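Local coordinates for NanU sialic acid binding protein (Bacteroides fragilis, PDB 4L7T), which binds sialic acid with high affinity, probably at the outer membrane, as a SusD-family protein, at residues A[294-299]-A[345-350]. Residues are numbered along the deposited sequence; the frame is centred on the assembly and turned at random.
Sequences AYMTST and TAVYQK
M296 and V347 make the buried side of this contact, where helix 293-299 packs against strand 344-350. SD of M296 lies 4.3 Å from CG2 of V347, the closest pair between these two side chains. V347 directs its side chain at the helix, while M296 starts across the line between the segments and its bent chain (chi3 -84°) brings SD nearer the strand. M296 also touches F308 from a loop, and V347 touches Y300 and, on the partner strand 356-363, F362. Toward T299 and Q349 the contact is partly open to solvent. Here CG2 of T299 meets the amide nitrogen NE2 of Q349 at 3.5 Å, a van der Waals touch between two side chains that cross at a slant. Q349 sends CG anti to its own backbone N (chi1 -173°) and stays extended, carrying the amide out to that methyl. The hydroxyl of T299 is turned back to its own helix, where OG1 and OG of S298 share a hydrogen bond of 2.9 Å. One water joins the backbones: it donates to O of T299 at 2.8 Å and accepts from N of K350 at 2.8 Å. Y348 bonds through its backbone to C301, just past T299. Between the two segments themselves no direct hydrogen bond forms: a modest apolar contact on the buried side is paired with a solvent-mediated polar link on the open one.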
ATOM      1  N   ALA A 294       7.640 -17.781  21.498  1.00 22.84           N
ATOM      2  CA  ALA A 294       7.818 -18.003  22.957  1.00 25.04           C
ATOM      3  C   ALA A 294       6.630 -17.552  23.850  1.00 24.73           C
ATOM      4  O   ALA A 294       6.049 -18.378  24.579  1.00 25.48           O
ATOM      5  CB  ALA A 294       9.154 -17.398  23.435  1.00 25.59           C
ATOM      6  N   TYR A 295       6.202 -16.263  23.790  1.00 23.87           N
ATOM      7  CA  TYR A 295       5.064 -15.881  24.675  1.00 22.67           C
ATOM      8  C   TYR A 295       3.715 -16.343  24.200  1.00 22.22           C
ATOM      9  O   TYR A 295       2.764 -16.489  25.001  1.00 23.36           O
ATOM     10  CB  TYR A 295       5.044 -14.373  25.118  1.00 23.34           C
ATOM     11  CG  TYR A 295       4.869 -13.387  23.948  1.00 22.08           C
ATOM     12  CD1 TYR A 295       3.704 -13.403  23.170  1.00 22.21           C
ATOM     13  CD2 TYR A 295       5.863 -12.471  23.645  1.00 21.81           C
ATOM     14  CE1 TYR A 295       3.543 -12.496  22.064  1.00 16.40           C
ATOM     15  CE2 TYR A 295       5.710 -11.575  22.583  1.00 17.28           C
ATOM     16  CZ  TYR A 295       4.557 -11.663  21.767  1.00 17.92           C
ATOM     17  OH  TYR A 295       4.490 -10.830  20.693  1.00 17.73           O
ATOM     18  N   MET A 296       3.568 -16.611  22.902  1.00 21.60           N
ATOM     19  CA  MET A 296       2.271 -17.096  22.418  1.00 22.15           C
ATOM     20  C   MET A 296       2.075 -18.496  23.021  1.00 23.43           C
ATOM     21  O   MET A 296       1.040 -18.789  23.614  1.00 22.41           O
ATOM     22  CB  MET A 296       2.233 -17.199  20.886  1.00 21.55           C
ATOM     23  CG  MET A 296       2.105 -15.797  20.199  1.00 22.04           C
ATOM     24  SD  MET A 296       0.451 -14.995  20.524  1.00 23.43           S
ATOM     25  CE  MET A 296      -0.511 -15.806  19.210  1.00 23.05           C
ATOM     26  N   THR A 297       3.105 -19.329  22.873  1.00 24.34           N
ATOM     27  CA  THR A 297       2.904 -20.736  23.340  1.00 26.73           C
ATOM     28  C   THR A 297       2.875 -20.854  24.874  1.00 28.29           C
ATOM     29  O   THR A 297       2.126 -21.697  25.427  1.00 29.03           O
ATOM     30  CB  THR A 297       3.857 -21.695  22.627  1.00 27.99           C
ATOM     31  OG1 THR A 297       5.200 -21.293  22.867  1.00 27.49           O
ATOM     32  CG2 THR A 297       3.640 -21.592  21.142  1.00 31.46           C
ATOM     33  N   SER A 298       3.573 -19.954  25.575  1.00 27.18           N
ATOM     34  CA  SER A 298       3.683 -20.048  27.062  1.00 28.29           C
ATOM     35  C   SER A 298       2.515 -19.383  27.801  1.00 27.49           C
ATOM     36  O   SER A 298       2.090 -19.822  28.860  1.00 26.40           O
ATOM     37  CB  SER A 298       5.037 -19.454  27.520  1.00 27.91           C
ATOM     38  OG  SER A 298       5.034 -18.028  27.384  1.00 32.26           O
ATOM     39  N   THR A 299       1.922 -18.363  27.217  1.00 24.92           N
ATOM     40  CA  THR A 299       1.055 -17.525  28.034  1.00 24.11           C
ATOM     41  C   THR A 299      -0.347 -17.328  27.541  1.00 24.06           C
ATOM     42  O   THR A 299      -1.276 -17.139  28.355  1.00 24.62           O
ATOM     43  CB  THR A 299       1.725 -16.130  28.162  1.00 23.30           C
ATOM     44  OG1 THR A 299       3.089 -16.300  28.596  1.00 27.27           O
ATOM     45  CG2 THR A 299       0.961 -15.241  29.124  1.00 26.71           C
ATOM     46  N   THR A 345      -6.615 -11.428  14.178  1.00 17.11           N
ATOM     47  CA  THR A 345      -6.875 -12.474  15.183  1.00 18.81           C
ATOM     48  C   THR A 345      -6.786 -11.807  16.555  1.00 20.83           C
ATOM     49  O   THR A 345      -5.866 -11.051  16.801  1.00 18.80           O
ATOM     50  CB  THR A 345      -5.921 -13.650  15.010  1.00 21.04           C
ATOM     51  OG1 THR A 345      -6.132 -14.232  13.707  1.00 21.70           O
ATOM     52  CG2 THR A 345      -6.202 -14.792  16.027  1.00 20.82           C
ATOM     53  N   ALA A 346      -7.723 -12.133  17.440  1.00 20.81           N
ATOM     54  CA  ALA A 346      -7.604 -11.740  18.863  1.00 20.65           C
ATOM     55  C   ALA A 346      -6.837 -12.772  19.728  1.00 22.33           C
ATOM     56  O   ALA A 346      -6.854 -14.009  19.510  1.00 21.21           O
ATOM     57  CB  ALA A 346      -8.970 -11.471  19.441  1.00 19.83           C
ATOM     58  N   VAL A 347      -6.086 -12.207  20.648  1.00 21.01           N
ATOM     59  CA  VAL A 347      -5.355 -12.924  21.679  1.00 21.00           C
ATOM     60  C   VAL A 347      -6.125 -12.800  22.975  1.00 20.65           C
ATOM     61  O   VAL A 347      -6.669 -11.750  23.294  1.00 18.80           O
ATOM     62  CB  VAL A 347      -3.918 -12.321  21.847  1.00 22.34           C
ATOM     63  CG1 VAL A 347      -3.147 -13.095  22.976  1.00 23.35           C
ATOM     64  CG2 VAL A 347      -3.123 -12.532  20.527  1.00 21.72           C
ATOM     65  N   TYR A 348      -6.155 -13.915  23.721  1.00 19.79           N
ATOM     66  CA  TYR A 348      -6.806 -13.958  25.035  1.00 22.58           C
ATOM     67  C   TYR A 348      -5.831 -14.525  26.053  1.00 22.46           C
ATOM     68  O   TYR A 348      -4.743 -15.067  25.708  1.00 22.30           O
ATOM     69  CB  TYR A 348      -8.092 -14.838  25.018  1.00 21.13           C
ATOM     70  CG  TYR A 348      -9.127 -14.404  24.011  1.00 24.00           C
ATOM     71  CD1 TYR A 348     -10.249 -13.662  24.382  1.00 24.60           C
ATOM     72  CD2 TYR A 348      -8.916 -14.671  22.651  1.00 25.68           C
ATOM     73  CE1 TYR A 348     -11.179 -13.238  23.427  1.00 25.79           C
ATOM     74  CE2 TYR A 348      -9.843 -14.264  21.720  1.00 25.27           C
ATOM     75  CZ  TYR A 348     -10.962 -13.569  22.099  1.00 22.87           C
ATOM     76  OH  TYR A 348     -11.805 -13.211  21.044  1.00 24.63           O
ATOM     77  N   GLN A 349      -6.221 -14.396  27.313  1.00 24.59           N
ATOM     78  CA  GLN A 349      -5.431 -14.929  28.429  1.00 26.98           C
ATOM     79  C   GLN A 349      -6.363 -15.570  29.496  1.00 27.79           C
ATOM     80  O   GLN A 349      -7.340 -14.932  29.962  1.00 29.05           O
ATOM     81  CB  GLN A 349      -4.531 -13.832  29.049  1.00 26.17           C
ATOM     82  CG  GLN A 349      -3.546 -14.401  30.118  1.00 29.63           C
ATOM     83  CD  GLN A 349      -2.518 -13.383  30.579  1.00 29.90           C
ATOM     84  OE1 GLN A 349      -2.680 -12.161  30.381  1.00 30.45           O
ATOM     85  NE2 GLN A 349      -1.443 -13.883  31.201  1.00 32.72           N
ATOM     86  N   LYS A 350      -6.063 -16.817  29.883  1.00 30.37           N
ATOM     87  CA  LYS A 350      -6.844 -17.455  30.986  1.00 33.37           C
ATOM     88  C   LYS A 350      -6.567 -16.750  32.334  1.00 35.82           C
ATOM     89  O   LYS A 350      -5.410 -16.504  32.691  1.00 35.87           O
ATOM     90  CB  LYS A 350      -6.608 -18.979  31.055  1.00 34.07           C
TER
HETATM   91  O   HOH W   1      -3.841 -18.107  28.655  1.00 25.43           O